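Local coordinates for uncharacterized protein (Leishmania major, PDB 2B4W), which is of unknown function, but belongs to the DUF1861 family in the beta-fructosidase clan and is probably a five-bladed beta-propeller, at residues A[91-99]-A[111-122]; A[137-148]-A[160-170]. One frame throughout, in Å; residues are numbered along the deposited sequence.

In the fold
Contact 1 and contact 2 illustrate how what is probably a beta-propeller repeats one plan: each is the central hairpin of a four-stranded antiparallel sheet, and the two sheets follow one another in the chain. The hairpin of contact 1 is complete before that of contact 2 begins, and the passage from strand 121-127 to strand 136-139 joins them. Their centres are about 15 Å apart, and about 14 and 17 Å respectively from the centre of the chain. They also meet directly through the residues that follow strand 159-164: Phe114 CD2 lies 4.0 Å from Leu170 CD2, and Ile94 CG1 lies 4.1 Å from Ile167 CD1, so apolar side chains join the two successive sheets.

Contact 1: A[91-99]-A[111-122]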
loop_
_atom_site.group_PDB
_atom_site.type_symbol
_atom_site.label_atom_id
_atom_site.label_comp_id
_atom_site.label_asym_id
_atom_site.label_seq_id
_atom_site.Cartn_x
_atom_site.Cartn_y
_atom_site.Cartn_z
ATOM N N ASN A 91 15.977 1.491 -10.520
ATOM C CA ASN A 91 16.671 2.585 -9.836
ATOM C C ASN A 91 15.932 3.894 -9.806
ATOM O O ASN A 91 16.524 4.917 -9.505
ATOM C CB ASN A 91 18.074 2.745 -10.491
ATOM C CG ASN A 91 18.795 1.414 -10.254
ATOM O OD1 ASN A 91 19.196 0.738 -11.190
ATOM N ND2 ASN A 91 18.943 1.010 -8.993
ATOM N N GLU A 92 14.624 3.843 -10.071
ATOM C CA GLU A 92 13.813 5.042 -9.926
ATOM C C GLU A 92 12.459 4.702 -9.296
ATOM O O GLU A 92 12.032 3.544 -9.235
ATOM C CB GLU A 92 13.617 5.752 -11.267
ATOM C CG GLU A 92 12.592 5.122 -12.183
ATOM C CD GLU A 92 12.223 5.954 -13.396
ATOM O OE1 GLU A 92 12.524 7.162 -13.430
ATOM O OE2 GLU A 92 11.613 5.394 -14.340
HETATM N N MSE A 93 11.861 5.790 -8.851
HETATM C CA MSE A 93 10.550 5.775 -8.231
HETATM C C MSE A 93 9.474 5.826 -9.334
HETATM O O MSE A 93 9.557 6.650 -10.242
HETATM C CB MSE A 93 10.380 6.932 -7.243
HETATM C CG MSE A 93 9.036 6.918 -6.515
HETATM SE SE MSE A 93 8.723 8.393 -5.317
HETATM C CE MSE A 93 9.473 7.399 -3.836
ATOM N N ILE A 94 8.508 4.950 -9.212
ATOM C CA ILE A 94 7.205 4.862 -9.821
ATOM C C ILE A 94 6.210 5.155 -8.685
ATOM O O ILE A 94 6.001 4.317 -7.812
ATOM C CB ILE A 94 6.931 3.535 -10.486
ATOM C CG1 ILE A 94 7.891 3.165 -11.620
ATOM C CG2 ILE A 94 5.495 3.475 -11.026
ATOM C CD1 ILE A 94 8.300 4.346 -12.468
ATOM N N PHE A 95 5.685 6.364 -8.732
ATOM C CA PHE A 95 4.758 6.906 -7.747
ATOM C C PHE A 95 3.355 6.983 -8.356
ATOM O O PHE A 95 3.211 7.360 -9.516
ATOM C CB PHE A 95 5.198 8.266 -7.277
ATOM C CG PHE A 95 4.167 9.112 -6.540
ATOM C CD1 PHE A 95 3.976 8.975 -5.174
ATOM C CD2 PHE A 95 3.402 10.064 -7.194
ATOM C CE1 PHE A 95 3.062 9.773 -4.492
ATOM C CE2 PHE A 95 2.495 10.867 -6.529
ATOM C CZ PHE A 95 2.333 10.737 -5.161
ATOM N N GLY A 96 2.367 6.624 -7.553
ATOM C CA GLY A 96 0.997 6.657 -8.012
ATOM C C GLY A 96 0.032 7.045 -6.925
ATOM O O GLY A 96 0.244 7.102 -5.712
ATOM N N GLY A 97 -1.166 7.336 -7.397
ATOM C CA GLY A 97 -2.234 7.745 -6.509
ATOM C C GLY A 97 -3.539 7.710 -7.305
ATOM O O GLY A 97 -3.446 7.579 -8.528
ATOM N N THR A 98 -4.627 7.815 -6.558
ATOM C CA THR A 98 -5.957 7.873 -7.151
ATOM C C THR A 98 -6.320 9.309 -7.510
ATOM O O THR A 98 -6.302 10.156 -6.608
ATOM C CB THR A 98 -7.084 7.364 -6.235
ATOM O OG1 THR A 98 -6.811 6.019 -5.847
ATOM C CG2 THR A 98 -8.405 7.386 -7.016
ATOM N N ARG A 99 -6.623 9.497 -8.777
ATOM C CA ARG A 99 -7.080 10.781 -9.308
ATOM C C ARG A 99 -8.607 10.753 -9.479
ATOM O O ARG A 99 -9.189 9.866 -10.101
ATOM C CB ARG A 99 -6.384 11.123 -10.623
ATOM C CG ARG A 99 -6.761 12.487 -11.197
ATOM C CD ARG A 99 -5.763 13.528 -10.721
ATOM N NE ARG A 99 -5.670 14.682 -11.598
ATOM C CZ ARG A 99 -4.632 15.510 -11.666
ATOM N NH1 ARG A 99 -3.554 15.337 -10.906
ATOM N NH2 ARG A 99 -4.675 16.533 -12.513
ATOM N N TYR A 111 -9.264 7.211 -11.462
ATOM C CA TYR A 111 -8.159 6.591 -12.144
ATOM C C TYR A 111 -6.949 6.403 -11.216
ATOM O O TYR A 111 -6.780 7.212 -10.307
ATOM C CB TYR A 111 -7.642 7.424 -13.322
ATOM C CG TYR A 111 -8.685 7.806 -14.340
ATOM C CD1 TYR A 111 -9.563 8.855 -14.100
ATOM C CD2 TYR A 111 -8.780 7.120 -15.544
ATOM C CE1 TYR A 111 -10.519 9.203 -15.030
ATOM C CE2 TYR A 111 -9.735 7.466 -16.484
ATOM C CZ TYR A 111 -10.598 8.505 -16.221
ATOM O OH TYR A 111 -11.553 8.862 -17.154
ATOM N N GLY A 112 -6.181 5.365 -11.509
ATOM C CA GLY A 112 -4.830 5.211 -10.971
ATOM C C GLY A 112 -3.879 5.991 -11.890
ATOM O O GLY A 112 -3.759 5.590 -13.049
ATOM N N TYR A 113 -3.258 7.046 -11.398
ATOM C CA TYR A 113 -2.276 7.888 -12.050
ATOM C C TYR A 113 -0.843 7.504 -11.652
ATOM O O TYR A 113 -0.602 7.290 -10.459
ATOM C CB TYR A 113 -2.448 9.362 -11.689
ATOM C CG TYR A 113 -3.343 10.219 -12.531
ATOM C CD1 TYR A 113 -4.382 9.707 -13.299
ATOM C CD2 TYR A 113 -3.125 11.597 -12.537
ATOM C CE1 TYR A 113 -5.177 10.550 -14.054
ATOM C CE2 TYR A 113 -3.917 12.442 -13.288
ATOM C CZ TYR A 113 -4.940 11.906 -14.044
ATOM O OH TYR A 113 -5.717 12.769 -14.783
ATOM N N PHE A 114 0.050 7.451 -12.634
ATOM C CA PHE A 114 1.430 7.010 -12.461
ATOM C C PHE A 114 2.397 8.089 -12.951
ATOM O O PHE A 114 2.187 8.677 -14.010
ATOM C CB PHE A 114 1.739 5.706 -13.205
ATOM C CG PHE A 114 1.139 4.465 -12.567
ATOM C CD1 PHE A 114 -0.171 4.099 -12.828
ATOM C CD2 PHE A 114 1.920 3.692 -11.720
ATOM C CE1 PHE A 114 -0.700 2.968 -12.240
ATOM C CE2 PHE A 114 1.394 2.553 -11.142
ATOM C CZ PHE A 114 0.089 2.208 -11.392
ATOM N N TYR A 115 3.423 8.303 -12.163
ATOM C CA TYR A 115 4.477 9.284 -12.271
ATOM C C TYR A 115 5.814 8.563 -12.104
ATOM O O TYR A 115 5.886 7.569 -11.373
ATOM C CB TYR A 115 4.426 10.384 -11.213
ATOM C CG TYR A 115 3.103 11.084 -11.081
ATOM C CD1 TYR A 115 2.016 10.397 -10.563
ATOM C CD2 TYR A 115 2.940 12.408 -11.471
ATOM C CE1 TYR A 115 0.790 11.008 -10.432
ATOM C CE2 TYR A 115 1.707 13.036 -11.347
ATOM C CZ TYR A 115 0.645 12.322 -10.825
ATOM O OH TYR A 115 -0.599 12.892 -10.672
ATOM N N ARG A 116 6.826 9.089 -12.765
ATOM C CA ARG A 116 8.155 8.479 -12.626
ATOM C C ARG A 116 9.181 9.567 -12.349
ATOM O O ARG A 116 8.987 10.749 -12.655
ATOM C CB ARG A 116 8.537 7.673 -13.862
ATOM C CG ARG A 116 8.604 8.493 -15.142
ATOM C CD ARG A 116 8.617 7.568 -16.362
ATOM N NE ARG A 116 9.945 6.979 -16.526
ATOM C CZ ARG A 116 10.240 5.881 -17.209
ATOM N NH1 ARG A 116 9.297 5.193 -17.841
ATOM N NH2 ARG A 116 11.505 5.470 -17.258
ATOM N N GLY A 117 10.285 9.157 -11.735
ATOM C CA GLY A 117 11.346 10.104 -11.481
ATOM C C GLY A 117 12.094 9.849 -10.187
ATOM O O GLY A 117 12.403 8.720 -9.814
ATOM N N THR A 118 12.398 10.958 -9.530
ATOM C CA THR A 118 12.942 10.972 -8.179
ATOM C C THR A 118 11.830 11.463 -7.261
ATOM O O THR A 118 10.894 12.082 -7.770
ATOM C CB THR A 118 14.211 11.838 -8.135
ATOM O OG1 THR A 118 14.949 11.597 -6.934
ATOM C CG2 THR A 118 13.813 13.298 -8.100
ATOM N N PRO A 119 11.851 11.194 -5.968
ATOM C CA PRO A 119 10.752 11.499 -5.028
ATOM C C PRO A 119 10.462 13.007 -4.912
ATOM O O PRO A 119 9.356 13.331 -4.454
ATOM C CB PRO A 119 11.285 10.996 -3.678
ATOM C CG PRO A 119 12.250 9.918 -4.078
ATOM C CD PRO A 119 12.926 10.493 -5.309
ATOM N N ASP A 120 11.397 13.746 -5.408
ATOM C CA ASP A 120 11.546 15.163 -5.557
ATOM C C ASP A 120 11.090 15.714 -6.913
ATOM O O ASP A 120 10.719 16.881 -7.021
ATOM C CB ASP A 120 13.034 15.532 -5.405
ATOM C CG ASP A 120 13.420 16.273 -4.174
ATOM O OD1 ASP A 120 12.733 17.178 -3.660
ATOM O OD2 ASP A 120 14.578 16.042 -3.707
ATOM N N GLU A 121 11.154 14.867 -7.941
ATOM C CA GLU A 121 10.762 15.253 -9.291
ATOM C C GLU A 121 10.040 14.121 -10.019
ATOM O O GLU A 121 10.644 13.279 -10.687
ATOM C CB GLU A 121 11.968 15.697 -10.119
ATOM C CG GLU A 121 12.541 17.063 -9.776
ATOM C CD GLU A 121 13.945 17.272 -10.321
ATOM O OE1 GLU A 121 14.107 17.492 -11.546
ATOM O OE2 GLU A 121 14.904 17.207 -9.513
ATOM N N LEU A 122 8.722 14.121 -9.889
ATOM C CA LEU A 122 7.858 13.096 -10.439
ATOM C C LEU A 122 7.084 13.573 -11.647
ATOM O O LEU A 122 6.437 14.612 -11.645
ATOM C CB LEU A 122 6.894 12.603 -9.347
ATOM C CG LEU A 122 7.630 11.957 -8.160
ATOM C CD1 LEU A 122 6.730 11.752 -6.962
ATOM C CD2 LEU A 122 8.272 10.638 -8.612
HETATM O O HOH W 1 -5.592 15.513 -14.869
#
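Glu92 and Arg116 each set CG between backbone N and carbonyl carbon (chi1 78° and 61°), and the two chains converge in a salt bridge, Glu92 OE2 to Arg116 NH2 at 2.9 Å. The carboxylate oxygen comes over a guanidinium face rather than in its plane. At the far end of the hairpin, a bend in Arg99 at chi2 (93°) lays its chain across Tyr113: CB stands 3.5 Å above the ring centroid, while CD and NE move out over CE2. A water bonded to Tyr113 OH also meets Arg99 NH2 weakly.

Between these ends the antiparallel ladder runs through four hydrogen-bonded pairs, Met93-Gly117 to Arg99-Tyr111. On the Phe95 side of the sheet, Leu122 CD1 makes an off-centre CH-pi contact, 4.1 Å from the Phe95 centroid, and Tyr115 CD1 sits at that ring's edge, 3.7 Å from Phe95 CD2. The selenomethionine SE of Met93 packs 3.7 Å from Pro119 CA. On the other side Ile94 CG2 meets the Phe114 ring edge-on, 3.6 Å from CD2.

The hairpin fills the middle of its sheet, flanked by strands 84-89 and 121-127; Phe37 and Tyr39 of strand 37-39 close on Pro119.

Contact 2: A[137-148]-A[160-170]; sequences VLQLQDGRLGVF and GFVILNSIDEL
Leu145 pairs with Leu164 and Val147 with Val162, each through two backbone hydrogen bonds; the shortest runs from Leu164 N to Leu145 O, 2.7 Å.

The aromatic contact lies on the Gly146 side of this hairpin. Phe161, with CG anti to its amide nitrogen (chi1 177°), turns an edge onto the face of Phe148 in an edge-to-face pair: CD1 stands over the ring centre, 3.6 Å from Phe148 CE2, with the planes 53° apart. Its CE1 passes 3.7 Å from Gly146 CA, an approach that a residue without a side chain permits.

Aliphatic packing occupies the other side, where Val147 CG2 lies 3.8 Å from both Leu164 CD1 and Leu170 CD1, and Leu145 CD2 meets Ile167 CD1.

Polar links gather around the Leu140-Gly143 turn and the start of the loop after strand 159-164. Arg144 grips Asp142 OD2 side-on through NE and NH2, which holds the guanidinium steady while Ile163 CG2 rests over one face, 3.9 Å from NH1. A water donates to both Gly143 O and Asn165 O, spanning the segments.

The hairpin forms the inner pair of its four-stranded sheet, between strands 136-139 and 180-181; Phe148 packs on strands 188-198 and 203-211, whereas Val137 and Leu145 face strand 84-89 of the preceding sheet.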
loop_
_atom_site.group_PDB
_atom_site.type_symbol
_atom_site.label_atom_id
_atom_site.label_comp_id
_atom_site.label_asym_id
_atom_site.label_seq_id
_atom_site.Cartn_x
_atom_site.Cartn_y
_atom_site.Cartn_z
ATOM N N VAL A 137 2.500 -2.202 -8.925
ATOM C CA VAL A 137 3.536 -2.839 -9.728
ATOM C C VAL A 137 4.755 -3.172 -8.884
ATOM O O VAL A 137 4.879 -2.650 -7.779
ATOM C CB VAL A 137 4.023 -1.930 -10.873
ATOM C CG1 VAL A 137 2.846 -1.432 -11.701
ATOM C CG2 VAL A 137 4.816 -0.727 -10.351
ATOM N N LEU A 138 5.597 -3.981 -9.504
ATOM C CA LEU A 138 6.947 -4.250 -9.070
ATOM C C LEU A 138 7.809 -4.797 -10.218
ATOM O O LEU A 138 7.353 -5.281 -11.236
ATOM C CB LEU A 138 7.040 -5.226 -7.910
ATOM C CG LEU A 138 6.766 -6.714 -7.916
ATOM C CD1 LEU A 138 7.687 -7.662 -8.635
ATOM C CD2 LEU A 138 6.881 -7.176 -6.440
ATOM N N GLN A 139 9.109 -4.752 -9.936
ATOM C CA GLN A 139 10.101 -5.379 -10.800
ATOM C C GLN A 139 10.342 -6.830 -10.395
ATOM O O GLN A 139 10.632 -7.063 -9.209
ATOM C CB GLN A 139 11.413 -4.591 -10.694
ATOM C CG GLN A 139 12.478 -5.147 -11.659
ATOM C CD GLN A 139 13.191 -3.948 -12.266
ATOM O OE1 GLN A 139 13.455 -3.016 -11.512
ATOM N NE2 GLN A 139 13.459 -3.995 -13.561
ATOM N N LEU A 140 10.198 -7.760 -11.324
ATOM C CA LEU A 140 10.307 -9.194 -11.113
ATOM C C LEU A 140 11.756 -9.666 -11.146
ATOM O O LEU A 140 12.657 -8.903 -11.483
ATOM C CB LEU A 140 9.507 -9.992 -12.166
ATOM C CG LEU A 140 7.991 -9.767 -12.135
ATOM C CD1 LEU A 140 7.303 -10.280 -13.396
ATOM C CD2 LEU A 140 7.379 -10.431 -10.909
ATOM N N GLN A 141 11.956 -10.935 -10.783
ATOM C CA GLN A 141 13.330 -11.451 -10.714
ATOM C C GLN A 141 14.160 -11.212 -11.956
ATOM O O GLN A 141 15.329 -10.812 -11.970
ATOM C CB GLN A 141 13.226 -12.957 -10.411
ATOM C CG GLN A 141 14.537 -13.545 -9.918
ATOM C CD GLN A 141 14.502 -15.038 -9.641
ATOM O OE1 GLN A 141 14.112 -15.838 -10.493
ATOM N NE2 GLN A 141 14.933 -15.405 -8.433
ATOM N N ASP A 142 13.549 -11.467 -13.108
ATOM C CA ASP A 142 14.236 -11.363 -14.392
ATOM C C ASP A 142 14.255 -9.939 -14.919
ATOM O O ASP A 142 14.807 -9.670 -15.993
ATOM C CB ASP A 142 13.526 -12.278 -15.385
ATOM C CG ASP A 142 12.190 -11.783 -15.895
ATOM O OD1 ASP A 142 11.634 -10.760 -15.432
ATOM O OD2 ASP A 142 11.675 -12.481 -16.814
ATOM N N GLY A 143 13.617 -9.047 -14.168
ATOM C CA GLY A 143 13.643 -7.633 -14.455
ATOM C C GLY A 143 12.421 -7.081 -15.134
ATOM O O GLY A 143 12.281 -5.860 -15.295
ATOM N N ARG A 144 11.500 -7.943 -15.557
ATOM C CA ARG A 144 10.289 -7.410 -16.198
ATOM C C ARG A 144 9.330 -6.913 -15.121
ATOM O O ARG A 144 9.650 -6.989 -13.919
ATOM C CB ARG A 144 9.650 -8.470 -17.100
ATOM C CG ARG A 144 10.459 -8.842 -18.333
ATOM C CD ARG A 144 9.722 -9.889 -19.168
ATOM N NE ARG A 144 9.835 -11.220 -18.562
ATOM C CZ ARG A 144 9.024 -12.244 -18.779
ATOM N NH1 ARG A 144 7.995 -12.146 -19.606
ATOM N NH2 ARG A 144 9.229 -13.409 -18.163
ATOM N N LEU A 145 8.175 -6.412 -15.548
ATOM C CA LEU A 145 7.248 -5.719 -14.672
ATOM C C LEU A 145 6.022 -6.545 -14.327
ATOM O O LEU A 145 5.204 -6.884 -15.176
ATOM C CB LEU A 145 6.837 -4.398 -15.332
ATOM C CG LEU A 145 6.015 -3.431 -14.482
ATOM C CD1 LEU A 145 6.886 -2.608 -13.549
ATOM C CD2 LEU A 145 5.198 -2.507 -15.375
ATOM N N GLY A 146 5.881 -6.890 -13.041
ATOM C CA GLY A 146 4.637 -7.479 -12.593
ATOM C C GLY A 146 3.603 -6.401 -12.330
ATOM O O GLY A 146 3.892 -5.370 -11.705
ATOM N N VAL A 147 2.380 -6.618 -12.816
ATOM C CA VAL A 147 1.334 -5.630 -12.564
ATOM C C VAL A 147 0.080 -6.293 -11.999
ATOM O O VAL A 147 -0.438 -7.285 -12.510
ATOM C CB VAL A 147 0.964 -4.810 -13.818
ATOM C CG1 VAL A 147 0.076 -3.632 -13.416
ATOM C CG2 VAL A 147 2.198 -4.313 -14.563
ATOM N N PHE A 148 -0.401 -5.692 -10.914
ATOM C CA PHE A 148 -1.651 -6.095 -10.296
ATOM C C PHE A 148 -2.767 -5.079 -10.558
ATOM O O PHE A 148 -2.602 -3.880 -10.330
ATOM C CB PHE A 148 -1.522 -6.217 -8.782
ATOM C CG PHE A 148 -0.541 -7.274 -8.302
ATOM C CD1 PHE A 148 0.804 -6.995 -8.109
ATOM C CD2 PHE A 148 -1.021 -8.540 -8.036
ATOM C CE1 PHE A 148 1.687 -7.966 -7.659
ATOM C CE2 PHE A 148 -0.143 -9.510 -7.587
ATOM C CZ PHE A 148 1.194 -9.219 -7.380
ATOM N N GLY A 160 -6.368 -8.967 -10.177
ATOM C CA GLY A 160 -5.752 -9.518 -11.363
ATOM C C GLY A 160 -4.254 -9.276 -11.409
ATOM O O GLY A 160 -3.696 -8.531 -10.607
ATOM N N PHE A 161 -3.586 -9.917 -12.358
ATOM C CA PHE A 161 -2.146 -9.869 -12.463
ATOM C C PHE A 161 -1.712 -10.216 -13.884
ATOM O O PHE A 161 -2.127 -11.227 -14.454
ATOM C CB PHE A 161 -1.489 -10.854 -11.479
ATOM C CG PHE A 161 0.023 -10.870 -11.621
ATOM C CD1 PHE A 161 0.785 -9.885 -11.006
ATOM C CD2 PHE A 161 0.694 -11.832 -12.332
ATOM C CE1 PHE A 161 2.158 -9.876 -11.137
ATOM C CE2 PHE A 161 2.062 -11.808 -12.495
ATOM C CZ PHE A 161 2.811 -10.819 -11.888
ATOM N N VAL A 162 -0.846 -9.362 -14.410
ATOM C CA VAL A 162 -0.201 -9.598 -15.693
ATOM C C VAL A 162 1.253 -9.153 -15.694
ATOM O O VAL A 162 1.694 -8.133 -15.151
ATOM C CB VAL A 162 -0.959 -8.879 -16.830
ATOM C CG1 VAL A 162 -0.736 -7.380 -16.736
ATOM C CG2 VAL A 162 -0.519 -9.446 -18.173
ATOM N N ILE A 163 2.077 -9.975 -16.345
ATOM C CA ILE A 163 3.478 -9.600 -16.460
ATOM C C ILE A 163 3.725 -8.772 -17.711
ATOM O O ILE A 163 3.424 -9.278 -18.797
ATOM C CB ILE A 163 4.384 -10.842 -16.540
ATOM C CG1 ILE A 163 4.320 -11.744 -15.308
ATOM C CG2 ILE A 163 5.809 -10.414 -16.858
ATOM C CD1 ILE A 163 4.960 -13.103 -15.470
ATOM N N LEU A 164 4.267 -7.567 -17.604
ATOM C CA LEU A 164 4.574 -6.802 -18.820
ATOM C C LEU A 164 6.079 -6.713 -19.055
ATOM O O LEU A 164 6.841 -7.006 -18.135
ATOM C CB LEU A 164 3.989 -5.403 -18.739
ATOM C CG LEU A 164 2.518 -5.169 -18.495
ATOM C CD1 LEU A 164 2.255 -3.668 -18.351
ATOM C CD2 LEU A 164 1.660 -5.729 -19.611
ATOM N N ASN A 165 6.509 -6.316 -20.261
ATOM C CA ASN A 165 7.923 -6.203 -20.561
ATOM C C ASN A 165 8.600 -5.060 -19.811
ATOM O O ASN A 165 9.794 -5.169 -19.498
ATOM C CB ASN A 165 8.217 -5.999 -22.063
ATOM C CG ASN A 165 7.827 -7.221 -22.871
ATOM O OD1 ASN A 165 8.221 -8.345 -22.546
ATOM N ND2 ASN A 165 7.036 -7.008 -23.909
ATOM N N SER A 166 7.868 -3.990 -19.560
ATOM C CA SER A 166 8.441 -2.808 -18.942
ATOM C C SER A 166 7.393 -1.750 -18.653
ATOM O O SER A 166 6.254 -1.875 -19.082
ATOM C CB SER A 166 9.474 -2.131 -19.845
ATOM O OG SER A 166 8.801 -1.587 -20.967
ATOM N N ILE A 167 7.877 -0.722 -17.945
ATOM C CA ILE A 167 6.980 0.331 -17.484
ATOM C C ILE A 167 6.369 1.122 -18.636
ATOM O O ILE A 167 5.292 1.699 -18.503
ATOM C CB ILE A 167 7.697 1.314 -16.535
ATOM C CG1 ILE A 167 6.766 1.991 -15.541
ATOM C CG2 ILE A 167 8.469 2.331 -17.365
ATOM C CD1 ILE A 167 5.932 1.119 -14.640
ATOM N N ASP A 168 7.093 1.112 -19.732
ATOM C CA ASP A 168 6.705 1.674 -21.002
ATOM C C ASP A 168 5.471 1.020 -21.598
ATOM O O ASP A 168 4.921 1.542 -22.566
ATOM C CB ASP A 168 7.835 1.518 -22.027
ATOM C CG ASP A 168 9.077 2.264 -21.603
ATOM O OD1 ASP A 168 8.949 3.445 -21.225
ATOM O OD2 ASP A 168 10.165 1.647 -21.644
ATOM N N GLU A 169 5.037 -0.110 -21.053
ATOM C CA GLU A 169 3.873 -0.756 -21.645
ATOM C C GLU A 169 2.632 -0.595 -20.772
ATOM O O GLU A 169 1.548 -0.997 -21.147
ATOM C CB GLU A 169 4.132 -2.248 -21.830
ATOM C CG GLU A 169 5.328 -2.528 -22.736
ATOM C CD GLU A 169 5.310 -4.002 -23.107
ATOM O OE1 GLU A 169 4.758 -4.771 -22.289
ATOM O OE2 GLU A 169 5.827 -4.326 -24.192
ATOM N N LEU A 170 2.874 -0.033 -19.596
ATOM C CA LEU A 170 1.835 0.220 -18.624
ATOM C C LEU A 170 0.860 1.284 -19.145
ATOM O O LEU A 170 1.312 2.330 -19.604
ATOM C CB LEU A 170 2.465 0.692 -17.316
ATOM C CG LEU A 170 1.549 0.618 -16.097
ATOM C CD1 LEU A 170 1.279 -0.824 -15.728
ATOM C CD2 LEU A 170 2.166 1.351 -14.923
HETATM O O HOH W 2 11.486 -4.210 -17.422
#